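Surface glycan binding protein B (Bacteroides ovatus, PDB 6E57) binds mixed-linkage beta-glucan, and probably holds this cereal polysaccharide at the surface of a human gut bacterium for its utilization. Local coordinates at residues 36-41 / 117-122; 98-103 / 125-130; 143-148 / 213-218; 220-225 / 239-244; 272-277 / 305-310. One frame throughout, in Å; residues are numbered along the deposited sequence.

Interaction 1: 36-41 / 117-122; sequences PHILAP and KKTSRE. With EDO (1,2-ethanediol), chain H.
P36 meets K118 with a CA to CA separation of 6.0 Å, and no backbone hydrogen bond joins 36-41 to 117-122. The two strands belong to different sheets. Strand 37-40 bonds through its backbone to T68 and T70, and strand 118-128 to V111 and I109. Side chains carry most of the contact, partly against backbone atoms.

The P36 ring lies against the backbone of the second strand. Its CG sits 3.5 Å from K118 C, and its CD packs on K117 CB at 3.8 Å. The K117 chain then runs on, extended, and its NZ bonds to N33 O. T119 turns its methyl to the 36-41 segment: CG2 is 3.5 Å from P36 O and 4.1 Å from I38 CG1. This follows from chi1 of -166°, which sets OG1 opposite the backbone N and leaves CG2 between N and the carbonyl carbon. I38 CD1 lies over one face of the R121 guanidinium, offset toward its rim, 3.8 Å from NH1. The rotation of that group is steadied by NH1, which donates to S120 O at 3.2 Å in the guanidinium plane but from above the carbonyl plane.

An ethanediol, probably from the crystallisation liquor, lies between H37, T119 and R121. R121 NH2 gives its O2 a weak bond of 3.3 Å. F43 also touches R121, and V111 touches both I38 and T119.

The contact joins two beta-sheets, consistent with a beta-sandwich. It is mostly apolar and partly exposed, and the arginine contributes a flat face as well as a charge.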
# COMPACT_ATOMS: atom_id res chain seq x y z
N PRO A 36 17.15 -17.73 32.17
CA PRO A 36 15.95 -18.35 31.60
C PRO A 36 16.14 -18.69 30.11
O PRO A 36 16.62 -17.85 29.34
CB PRO A 36 14.89 -17.26 31.80
CG PRO A 36 15.66 -15.97 31.68
CD PRO A 36 17.02 -16.27 32.29
N HIS A 37 15.79 -19.92 29.74
CA HIS A 37 15.86 -20.42 28.36
C HIS A 37 14.51 -21.02 27.97
O HIS A 37 13.93 -21.79 28.73
CB HIS A 37 17.00 -21.45 28.22
CG HIS A 37 18.37 -20.87 28.32
ND1 HIS A 37 18.98 -20.22 27.27
CD2 HIS A 37 19.27 -20.87 29.34
CE1 HIS A 37 20.19 -19.83 27.63
NE2 HIS A 37 20.38 -20.22 28.90
N ILE A 38 14.02 -20.66 26.77
CA ILE A 38 12.86 -21.29 26.17
C ILE A 38 13.37 -22.39 25.23
O ILE A 38 13.88 -22.09 24.15
CB ILE A 38 11.97 -20.27 25.44
CG1 ILE A 38 11.46 -19.18 26.39
CG2 ILE A 38 10.83 -20.97 24.71
CD1 ILE A 38 10.88 -17.97 25.69
N LEU A 39 13.23 -23.64 25.66
CA LEU A 39 13.77 -24.79 24.94
C LEU A 39 12.89 -25.11 23.73
O LEU A 39 13.39 -25.22 22.61
CB LEU A 39 13.87 -25.99 25.89
CG LEU A 39 14.83 -25.82 27.07
CD1 LEU A 39 14.85 -27.08 27.93
CD2 LEU A 39 16.23 -25.48 26.59
N ALA A 40 11.58 -25.26 23.98
CA ALA A 40 10.60 -25.56 22.93
C ALA A 40 9.32 -24.76 23.16
O ALA A 40 8.96 -24.48 24.30
CB ALA A 40 10.32 -27.05 22.90
N PRO A 41 8.64 -24.38 22.07
CA PRO A 41 9.12 -24.59 20.71
C PRO A 41 10.16 -23.53 20.31
O PRO A 41 10.27 -22.49 20.97
CB PRO A 41 7.85 -24.46 19.86
CG PRO A 41 7.05 -23.40 20.58
CD PRO A 41 7.44 -23.54 22.04
N LYS A 117 15.91 -12.35 36.24
CA LYS A 117 16.47 -12.52 34.89
C LYS A 117 15.33 -12.91 33.93
O LYS A 117 14.39 -13.58 34.34
CB LYS A 117 17.58 -13.57 34.89
CG LYS A 117 18.78 -13.24 35.78
CD LYS A 117 19.73 -14.40 35.93
CE LYS A 117 21.03 -14.01 36.60
NZ LYS A 117 22.02 -15.11 36.52
N LYS A 118 15.44 -12.48 32.67
CA LYS A 118 14.32 -12.60 31.71
C LYS A 118 14.82 -12.84 30.28
O LYS A 118 15.92 -12.42 29.91
CB LYS A 118 13.45 -11.34 31.78
CG LYS A 118 14.17 -10.02 31.54
CD LYS A 118 13.34 -8.79 31.84
CE LYS A 118 13.14 -8.56 33.33
NZ LYS A 118 12.37 -7.32 33.59
N THR A 119 13.98 -13.52 29.49
CA THR A 119 14.15 -13.70 28.05
C THR A 119 12.79 -13.45 27.38
O THR A 119 11.75 -13.48 28.05
CB THR A 119 14.76 -15.08 27.73
OG1 THR A 119 15.21 -15.09 26.38
CG2 THR A 119 13.80 -16.23 27.96
N SER A 120 12.80 -13.20 26.07
CA SER A 120 11.66 -12.61 25.37
C SER A 120 11.55 -13.15 23.93
O SER A 120 12.55 -13.41 23.29
CB SER A 120 11.79 -11.11 25.38
OG SER A 120 10.51 -10.50 25.51
N ARG A 121 10.30 -13.30 23.46
CA ARG A 121 9.98 -13.59 22.06
C ARG A 121 8.83 -12.67 21.63
O ARG A 121 7.90 -12.46 22.39
CB ARG A 121 9.58 -15.06 21.87
CG ARG A 121 10.65 -16.08 22.23
CD ARG A 121 11.87 -16.07 21.31
NE ARG A 121 12.74 -17.21 21.55
CZ ARG A 121 13.52 -17.36 22.62
NH1 ARG A 121 13.61 -16.40 23.53
NH2 ARG A 121 14.21 -18.48 22.79
N GLU A 122 8.92 -12.14 20.40
CA GLU A 122 7.88 -11.29 19.83
C GLU A 122 7.61 -11.74 18.39
O GLU A 122 8.54 -11.85 17.59
CB GLU A 122 8.30 -9.81 19.88
CG GLU A 122 7.16 -8.85 19.56
CD GLU A 122 7.57 -7.40 19.34
OE1 GLU A 122 6.75 -6.64 18.78
OE2 GLU A 122 8.69 -7.03 19.73
C1 EDO H . 17.93 -16.88 25.01
O1 EDO H . 19.03 -17.47 25.71
C2 EDO H . 16.70 -17.76 25.18
O2 EDO H . 16.94 -19.06 24.63

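Interaction 2: 98-103 / 125-130; sequences RSLKAG and VVVNPL
G103 and V127 exchange two backbone hydrogen bonds. G103 N donates to V127 O at 2.8 Å. V127 N donates back to G103 O at 2.7 Å. This is an antiparallel hydrogen-bonded pair. It stands where the loop after strand 95-98 enters strand 103-113.

A102 adds a CA-H...O contact, its CA 3.3 Å from the same V127 O. That oxygen therefore faces both residues.

The packing spreads from V127. Its CG1 points back to the loop and lies 3.5 Å from K101 O. With CG1 anti to the backbone N (chi1 -174°), CG2 is left to meet L100 CB at 4.0 Å. L100 crosses both valines at about a right angle, and its CD1 touches V125 CG1 at 4.0 Å. On the other flank the A102 methyl rests on P129 CB, also at 4.0 Å. L63 continues the apolar cluster around L100 and V125, and I57 and Y105 touch V127.

L100 touches L63 of the neighbouring three-stranded sheet, while V127 belongs to the five-stranded one. The loop passes from one sheet to the other, consistent with a beta-sandwich, and its end pairs with strand 118-128.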
# COMPACT_ATOMS: atom_id res chain seq x y z
N ARG A 98 -6.28 -19.30 23.72
CA ARG A 98 -7.02 -18.06 23.50
C ARG A 98 -7.79 -18.12 22.18
O ARG A 98 -7.22 -18.41 21.13
CB ARG A 98 -6.07 -16.87 23.53
CG ARG A 98 -6.78 -15.53 23.43
CD ARG A 98 -5.97 -14.36 23.96
NE ARG A 98 -6.84 -13.26 24.35
CZ ARG A 98 -7.53 -13.21 25.49
NH1 ARG A 98 -7.46 -14.21 26.35
NH2 ARG A 98 -8.26 -12.15 25.77
N SER A 99 -9.09 -17.85 22.26
CA SER A 99 -9.95 -17.61 21.11
C SER A 99 -9.85 -16.13 20.70
O SER A 99 -10.11 -15.25 21.52
CB SER A 99 -11.37 -18.00 21.43
OG SER A 99 -12.15 -18.13 20.24
N LEU A 100 -9.46 -15.89 19.45
CA LEU A 100 -9.28 -14.54 18.91
C LEU A 100 -10.21 -14.35 17.71
O LEU A 100 -10.49 -15.29 16.97
CB LEU A 100 -7.82 -14.36 18.46
CG LEU A 100 -6.76 -14.43 19.57
CD1 LEU A 100 -5.37 -14.59 18.97
CD2 LEU A 100 -6.82 -13.20 20.47
N LYS A 101 -10.68 -13.11 17.53
CA LYS A 101 -11.42 -12.72 16.33
C LYS A 101 -10.43 -12.66 15.16
O LYS A 101 -9.22 -12.58 15.37
CB LYS A 101 -12.12 -11.38 16.55
CG LYS A 101 -12.97 -11.29 17.81
CD LYS A 101 -13.98 -10.16 17.79
CE LYS A 101 -14.08 -9.41 19.11
NZ LYS A 101 -14.43 -10.30 20.24
N ALA A 102 -10.94 -12.70 13.93
CA ALA A 102 -10.09 -12.59 12.74
C ALA A 102 -9.19 -11.36 12.86
O ALA A 102 -9.60 -10.33 13.42
CB ALA A 102 -10.92 -12.54 11.48
N GLY A 103 -7.96 -11.47 12.35
CA GLY A 103 -7.02 -10.35 12.28
C GLY A 103 -5.58 -10.80 12.43
O GLY A 103 -5.28 -12.00 12.50
N VAL A 125 0.57 -13.19 15.20
CA VAL A 125 -0.45 -14.24 15.18
C VAL A 125 -1.50 -13.85 14.14
O VAL A 125 -2.17 -12.83 14.28
CB VAL A 125 -1.07 -14.44 16.58
CG1 VAL A 125 -2.32 -15.31 16.52
CG2 VAL A 125 -0.07 -15.01 17.57
N VAL A 126 -1.61 -14.66 13.08
CA VAL A 126 -2.56 -14.41 12.01
C VAL A 126 -3.78 -15.31 12.23
O VAL A 126 -3.64 -16.53 12.36
CB VAL A 126 -1.91 -14.64 10.63
CG1 VAL A 126 -2.88 -14.35 9.49
CG2 VAL A 126 -0.64 -13.81 10.46
N VAL A 127 -4.95 -14.68 12.30
CA VAL A 127 -6.23 -15.36 12.51
C VAL A 127 -7.12 -15.10 11.29
O VAL A 127 -7.58 -13.98 11.08
CB VAL A 127 -6.89 -14.88 13.82
CG1 VAL A 127 -8.14 -15.68 14.15
CG2 VAL A 127 -5.91 -14.92 14.99
N ASN A 128 -7.33 -16.15 10.48
CA ASN A 128 -8.05 -16.05 9.21
C ASN A 128 -9.55 -16.20 9.45
O ASN A 128 -9.97 -16.99 10.29
CB ASN A 128 -7.58 -17.10 8.21
CG ASN A 128 -6.08 -17.06 7.99
OD1 ASN A 128 -5.55 -16.06 7.52
ND2 ASN A 128 -5.40 -18.14 8.32
N PRO A 129 -10.40 -15.46 8.71
CA PRO A 129 -11.85 -15.61 8.83
C PRO A 129 -12.34 -16.88 8.11
O PRO A 129 -11.59 -17.46 7.33
CB PRO A 129 -12.38 -14.34 8.16
CG PRO A 129 -11.34 -14.02 7.10
CD PRO A 129 -10.02 -14.46 7.69
N LEU A 130 -13.58 -17.28 8.38
CA LEU A 130 -14.25 -18.32 7.60
C LEU A 130 -14.80 -17.69 6.31
O LEU A 130 -14.96 -16.47 6.22
CB LEU A 130 -15.36 -18.96 8.43
CG LEU A 130 -14.89 -19.68 9.70
CD1 LEU A 130 -16.04 -20.43 10.36
CD2 LEU A 130 -13.75 -20.63 9.39

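Interaction 3: 143-148 / 213-218; sequences RIVSPG and DMVKVT
R143 reaches back to strand 209-217 and bonds a backbone oxygen, while V145 and V215 meet at about a right angle beyond it. The two strands pair in parallel, with I144 beside K216 and V145 beside V217. They form the outer pair of a mixed five-stranded sheet, in which the short strand 144-145 is an edge strand.

The R143 chain bends at chi2 (71°), which turns the guanidinium back to the strand. NH1 donates to M214 O at 2.9 Å. The oxygen lies in the guanidinium plane, but the donor stands 48° out of the carbonyl plane. The same NH1 also bonds to A212 O, and NH2 to S136 OG. Three acceptors thus fix the group. The R143 CG rests near V215 CG2 at 4.1 Å.

V145 sends CG2 toward V215 CG1 and also toward V217 CG2. V145 CG2 lies 3.9 Å from V217 CG2. Y187 covers both V145 and V215, so this side of the pair is the buried one. On the other face I144 CG2 and T218 CG2 approach to 4.1 Å, and the K216 chain leads away from the contact. At the end of the pair the P147 ring lays its CD on V217 CG1 at 3.8 Å.

The backbone bonds set this register. K216 N donates to R143 O, V145 N to K216 O, and T218 N to V145 O. S146 turns its OG away to N242 OD1, a link to the 239-244 segment. The T218 hydroxyl bonds to A220 N. The bond from V145 N to K216 O measures 2.8 Å and is almost straight, 175° at the hydrogen.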
# COMPACT_ATOMS: atom_id res chain seq x y z
N ARG A 143 -7.87 2.34 5.24
CA ARG A 143 -7.88 2.14 6.69
C ARG A 143 -7.34 3.38 7.43
O ARG A 143 -7.39 3.42 8.65
CB ARG A 143 -7.10 0.88 7.07
CG ARG A 143 -7.97 -0.31 7.44
CD ARG A 143 -8.70 -0.93 6.26
NE ARG A 143 -9.85 -1.76 6.61
CZ ARG A 143 -9.87 -2.73 7.52
NH1 ARG A 143 -9.16 -2.63 8.63
NH2 ARG A 143 -10.63 -3.79 7.34
N ILE A 144 -6.82 4.36 6.70
CA ILE A 144 -6.46 5.66 7.28
C ILE A 144 -7.67 6.58 7.12
O ILE A 144 -8.07 6.91 6.00
CB ILE A 144 -5.18 6.22 6.62
CG1 ILE A 144 -3.98 5.30 6.88
CG2 ILE A 144 -4.90 7.64 7.09
CD1 ILE A 144 -2.84 5.50 5.91
N VAL A 145 -8.26 6.99 8.26
CA VAL A 145 -9.56 7.65 8.31
C VAL A 145 -9.44 8.93 9.15
O VAL A 145 -8.47 9.10 9.88
CB VAL A 145 -10.65 6.72 8.86
CG1 VAL A 145 -10.75 5.44 8.05
CG2 VAL A 145 -10.43 6.40 10.33
N SER A 146 -10.45 9.79 9.04
CA SER A 146 -10.47 11.10 9.67
C SER A 146 -11.78 11.27 10.44
O SER A 146 -12.85 10.92 9.93
CB SER A 146 -10.29 12.18 8.64
OG SER A 146 -10.43 13.47 9.20
N PRO A 147 -11.75 11.82 11.68
CA PRO A 147 -12.96 11.93 12.49
C PRO A 147 -13.96 12.94 11.91
O PRO A 147 -13.57 14.06 11.56
CB PRO A 147 -12.44 12.38 13.87
CG PRO A 147 -11.14 13.09 13.55
CD PRO A 147 -10.57 12.36 12.35
N GLY A 148 -15.22 12.52 11.80
CA GLY A 148 -16.30 13.33 11.24
C GLY A 148 -16.61 12.95 9.79
O GLY A 148 -17.70 13.24 9.30
N ASP A 213 -9.47 -6.14 11.65
CA ASP A 213 -8.12 -5.58 11.74
C ASP A 213 -8.17 -4.09 12.10
O ASP A 213 -9.15 -3.64 12.70
CB ASP A 213 -7.33 -5.91 10.46
CG ASP A 213 -6.39 -7.09 10.63
OD1 ASP A 213 -5.66 -7.12 11.64
OD2 ASP A 213 -6.41 -7.98 9.75
N MET A 214 -7.11 -3.35 11.78
CA MET A 214 -6.81 -2.03 12.35
C MET A 214 -7.32 -0.90 11.44
O MET A 214 -7.36 -1.03 10.22
CB MET A 214 -5.30 -1.85 12.54
CG MET A 214 -4.68 -2.90 13.43
SD MET A 214 -5.48 -2.99 15.05
CE MET A 214 -5.11 -1.35 15.69
N VAL A 215 -7.68 0.22 12.09
CA VAL A 215 -7.96 1.50 11.46
C VAL A 215 -7.09 2.55 12.16
O VAL A 215 -6.84 2.44 13.35
CB VAL A 215 -9.47 1.84 11.56
CG1 VAL A 215 -9.73 3.34 11.52
CG2 VAL A 215 -10.27 1.14 10.48
N LYS A 216 -6.64 3.56 11.40
CA LYS A 216 -5.82 4.64 11.93
C LYS A 216 -6.57 5.97 11.76
O LYS A 216 -6.86 6.39 10.64
CB LYS A 216 -4.46 4.67 11.22
CG LYS A 216 -3.68 5.97 11.38
CD LYS A 216 -2.20 5.85 11.10
CE LYS A 216 -1.52 7.20 11.00
NZ LYS A 216 -0.11 7.13 11.45
N VAL A 217 -6.85 6.63 12.89
CA VAL A 217 -7.57 7.89 12.95
C VAL A 217 -6.55 9.03 13.09
O VAL A 217 -5.75 9.03 14.03
CB VAL A 217 -8.56 7.90 14.13
CG1 VAL A 217 -9.39 9.18 14.17
CG2 VAL A 217 -9.47 6.68 14.09
N THR A 218 -6.59 9.99 12.16
CA THR A 218 -5.70 11.15 12.17
C THR A 218 -6.45 12.41 11.72
O THR A 218 -7.33 12.34 10.85
CB THR A 218 -4.46 10.92 11.29
OG1 THR A 218 -3.65 12.09 11.35
CG2 THR A 218 -4.81 10.61 9.85

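Interaction 4: 220-225 / 239-244; sequences ASLVIS and SGINLE
S239 O accepts from two successive backbone N-H groups, I224 N at 2.8 Å and S225 N at 3.1 Å. I224 and S225 both face S239, which makes a classic beta bulge in this antiparallel pair. S239 N returns a bond to S225 O at 2.9 Å.

At the other end the side chains take over. N242 ND2 donates to A220 O at 2.9 Å, from above the carbonyl plane. S221 OG donates to N242 O at 2.7 Å, its hydroxyl placed beside its own backbone N by chi1 of -51°. N242 thus has its backbone oxygen and its amide both engaged by the 220-225 segment. Between these ends I241 N gives L222 O a weak, bent bond.

Apolar groups fill in the pair. I241 CG2 lies on L222 CB at 3.5 Å. V223 CG2 and L243 CD2 meet at 4.0 Å, with the two side chains crossing at about a right angle.

A second shell positions these groups. N242 ND2 also donates to T218 O, which ties the amide to the 213-218 segment. Strand 292-294 flanks the first segment, bonding through Q292 to the backbone of S221 and V223, and F141 touches I224. T265 and S264 bond the backbone of the 239-244 segment, at G240 and L243. I224 CD1 approaches G240 CA to 3.8 Å.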
# COMPACT_ATOMS: atom_id res chain seq x y z
N ALA A 220 -4.32 14.92 10.87
CA ALA A 220 -3.21 15.49 10.13
C ALA A 220 -3.50 15.42 8.63
O ALA A 220 -4.13 14.47 8.15
CB ALA A 220 -1.93 14.77 10.47
N SER A 221 -3.03 16.44 7.91
CA SER A 221 -2.94 16.40 6.47
C SER A 221 -1.80 15.44 6.09
O SER A 221 -0.63 15.82 6.15
CB SER A 221 -2.72 17.78 5.91
OG SER A 221 -3.68 18.69 6.44
N LEU A 222 -2.17 14.20 5.76
CA LEU A 222 -1.21 13.13 5.51
C LEU A 222 -1.23 12.76 4.03
O LEU A 222 -2.18 12.16 3.55
CB LEU A 222 -1.55 11.93 6.40
CG LEU A 222 -0.62 10.72 6.27
CD1 LEU A 222 0.76 11.05 6.81
CD2 LEU A 222 -1.20 9.52 7.00
N VAL A 223 -0.15 13.12 3.33
CA VAL A 223 0.10 12.71 1.95
C VAL A 223 0.56 11.25 1.95
O VAL A 223 1.52 10.90 2.64
CB VAL A 223 1.14 13.63 1.29
CG1 VAL A 223 1.57 13.12 -0.08
CG2 VAL A 223 0.63 15.07 1.19
N ILE A 224 -0.12 10.42 1.15
CA ILE A 224 0.02 8.96 1.21
C ILE A 224 0.67 8.42 -0.08
O ILE A 224 1.53 7.54 -0.00
CB ILE A 224 -1.34 8.30 1.47
CG1 ILE A 224 -1.92 8.72 2.82
CG2 ILE A 224 -1.23 6.78 1.36
CD1 ILE A 224 -3.41 8.47 2.95
N SER A 225 0.24 8.90 -1.25
CA SER A 225 0.71 8.34 -2.51
C SER A 225 0.74 9.40 -3.62
O SER A 225 -0.03 10.37 -3.59
CB SER A 225 -0.12 7.16 -2.93
OG SER A 225 -1.31 7.58 -3.57
N SER A 239 -2.33 12.16 -3.34
CA SER A 239 -3.45 11.54 -2.63
C SER A 239 -3.14 11.40 -1.14
O SER A 239 -2.05 10.95 -0.78
CB SER A 239 -3.79 10.21 -3.24
OG SER A 239 -4.28 10.37 -4.56
N GLY A 240 -4.11 11.75 -0.30
CA GLY A 240 -3.96 11.80 1.16
C GLY A 240 -5.29 11.71 1.88
O GLY A 240 -6.24 11.14 1.34
N ILE A 241 -5.36 12.28 3.08
CA ILE A 241 -6.52 12.11 3.96
C ILE A 241 -7.13 13.47 4.34
O ILE A 241 -8.36 13.62 4.27
CB ILE A 241 -6.19 11.26 5.20
CG1 ILE A 241 -7.38 11.11 6.15
CG2 ILE A 241 -4.97 11.80 5.93
CD1 ILE A 241 -8.53 10.32 5.58
N ASN A 242 -6.32 14.46 4.74
CA ASN A 242 -6.88 15.76 5.16
C ASN A 242 -6.22 16.88 4.36
O ASN A 242 -5.69 17.84 4.92
CB ASN A 242 -6.76 15.97 6.67
CG ASN A 242 -7.63 15.03 7.48
OD1 ASN A 242 -8.82 14.91 7.21
ND2 ASN A 242 -7.05 14.38 8.47
N LEU A 243 -6.30 16.77 3.03
CA LEU A 243 -5.49 17.58 2.13
C LEU A 243 -6.15 18.93 1.85
O LEU A 243 -5.51 19.80 1.25
CB LEU A 243 -5.26 16.79 0.83
CG LEU A 243 -4.47 15.49 0.96
CD1 LEU A 243 -4.02 14.99 -0.41
CD2 LEU A 243 -3.26 15.64 1.88
N GLU A 244 -7.40 19.13 2.29
CA GLU A 244 -8.10 20.41 2.10
C GLU A 244 -7.51 21.47 3.05
O GLU A 244 -7.61 22.67 2.79
CB GLU A 244 -9.61 20.25 2.27
CG GLU A 244 -10.12 20.29 3.70
CD GLU A 244 -9.99 18.99 4.47
OE1 GLU A 244 -9.27 18.08 4.00
OE2 GLU A 244 -10.62 18.88 5.55

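Interaction 5: 272-277 / 305-310; sequences PDLSDG and VTVSTE
D276 extends its side chain over S308 to T309. Its CB lies 3.9 Å from V307 O. CG is anti to the carbonyl carbon (chi1 -63°), which carries the carboxylate over the backbone of the second segment, and CG comes 3.7 Å from S308 CA. OD1 touches the T309 methyl, CG2, at 3.3 Å. OD2 takes a hydrogen bond from a water at 3.2 Å, and that water also donates to T309 O at 2.8 Å. The water therefore bridges the carboxylate to the backbone of T309. D276 and T309 cross at about a right angle.

The next residue begins strand 277-285. G277 and V307 form an antiparallel hydrogen-bonded pair where the loop after strand 266-270 enters strand 277-285, beside the long strand 299-315. V307 N donates to G277 O at 2.9 Å. G277 N donates to V307 O at 3.2 Å. D276 CA adds a CA-H...O contact to V307 O.

On the inner side L274 CB faces V307 CG1 at 4.2 Å. Y279 packs on both L274 and V307, and I251 also touches L274. A232 lies against V307 and T309. The Y279 hydroxyl bonds to S275 O.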
# COMPACT_ATOMS: atom_id res chain seq x y z
N PRO A 272 6.84 22.77 -9.98
CA PRO A 272 7.65 23.89 -10.46
C PRO A 272 8.82 23.50 -11.37
O PRO A 272 9.09 22.31 -11.57
CB PRO A 272 8.15 24.55 -9.17
CG PRO A 272 8.08 23.46 -8.13
CD PRO A 272 6.89 22.61 -8.52
N ASP A 273 9.49 24.51 -11.93
CA ASP A 273 10.50 24.36 -12.98
C ASP A 273 11.84 23.98 -12.34
O ASP A 273 12.67 24.84 -12.06
CB ASP A 273 10.62 25.65 -13.80
CG ASP A 273 11.50 25.53 -15.03
OD1 ASP A 273 11.49 24.45 -15.65
OD2 ASP A 273 12.19 26.52 -15.36
N LEU A 274 12.03 22.67 -12.13
CA LEU A 274 13.22 22.13 -11.47
C LEU A 274 14.02 21.27 -12.46
O LEU A 274 13.45 20.59 -13.32
CB LEU A 274 12.79 21.32 -10.25
CG LEU A 274 12.25 22.14 -9.08
CD1 LEU A 274 11.54 21.26 -8.06
CD2 LEU A 274 13.36 22.93 -8.40
N SER A 275 15.35 21.33 -12.32
CA SER A 275 16.27 20.44 -13.02
C SER A 275 16.03 19.00 -12.58
O SER A 275 15.48 18.76 -11.51
CB SER A 275 17.71 20.85 -12.78
OG SER A 275 17.92 22.21 -13.09
N ASP A 276 16.45 18.04 -13.41
CA ASP A 276 16.29 16.62 -13.11
C ASP A 276 17.17 16.27 -11.90
O ASP A 276 18.35 16.63 -11.85
CB ASP A 276 16.61 15.77 -14.34
CG ASP A 276 15.66 16.02 -15.51
OD1 ASP A 276 15.03 17.10 -15.54
OD2 ASP A 276 15.56 15.13 -16.38
N GLY A 277 16.57 15.57 -10.92
CA GLY A 277 17.26 15.19 -9.69
C GLY A 277 16.29 14.92 -8.55
O GLY A 277 15.07 14.85 -8.76
N VAL A 305 11.31 13.70 -3.52
CA VAL A 305 10.65 13.75 -4.82
C VAL A 305 11.72 13.67 -5.90
O VAL A 305 12.65 14.46 -5.90
CB VAL A 305 9.83 15.05 -4.98
CG1 VAL A 305 9.06 15.07 -6.29
CG2 VAL A 305 8.90 15.29 -3.81
N THR A 306 11.57 12.70 -6.81
CA THR A 306 12.37 12.63 -8.02
C THR A 306 11.64 13.40 -9.13
O THR A 306 10.49 13.09 -9.46
CB THR A 306 12.66 11.18 -8.42
OG1 THR A 306 13.45 10.61 -7.38
CG2 THR A 306 13.40 11.06 -9.74
N VAL A 307 12.32 14.41 -9.68
CA VAL A 307 11.79 15.23 -10.75
C VAL A 307 12.53 14.88 -12.05
O VAL A 307 13.74 14.63 -12.03
CB VAL A 307 11.89 16.73 -10.42
CG1 VAL A 307 11.34 17.61 -11.54
CG2 VAL A 307 11.20 17.06 -9.10
N SER A 308 11.78 14.84 -13.15
CA SER A 308 12.32 14.66 -14.50
C SER A 308 11.48 15.46 -15.50
O SER A 308 10.32 15.76 -15.22
CB SER A 308 12.39 13.19 -14.86
OG SER A 308 11.20 12.52 -14.48
N THR A 309 12.07 15.82 -16.65
CA THR A 309 11.35 16.56 -17.68
C THR A 309 10.94 15.59 -18.79
O THR A 309 11.73 14.75 -19.21
CB THR A 309 12.17 17.73 -18.24
OG1 THR A 309 13.27 17.20 -18.98
CG2 THR A 309 12.69 18.67 -17.17
N GLU A 310 9.68 15.72 -19.23
CA GLU A 310 9.09 14.91 -20.28
C GLU A 310 9.37 15.58 -21.63
O GLU A 310 8.94 16.70 -21.86
CB GLU A 310 7.59 14.77 -20.01
CG GLU A 310 6.93 13.65 -20.79
CD GLU A 310 5.61 13.17 -20.21
OE1 GLU A 310 5.28 11.98 -20.41
OE2 GLU A 310 4.93 13.98 -19.55
O HOH W 1 14.28 13.58 -18.83

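The five contacts follow the elongated chain from its N-terminal part toward the glycan-binding region. Interactions 1 and 2 share strand 118-128, with centres 24 Å apart, and their segments alternate in sequence. The others come in series. Interactions 2 and 3 touch where G103 packs on D213, at the junction of what are probably two successive beta-rich units. Interactions 3 and 4 are closer, 12 Å between centres, and they touch directly, as strand 209-217 leads to 222-225. The centres of interactions 4 and 5 are about 22 Å apart, and the long strand 299-315 of interaction 5 pairs antiparallel with strand 412-419. Direct touches thus join interactions 2, 3 and 4.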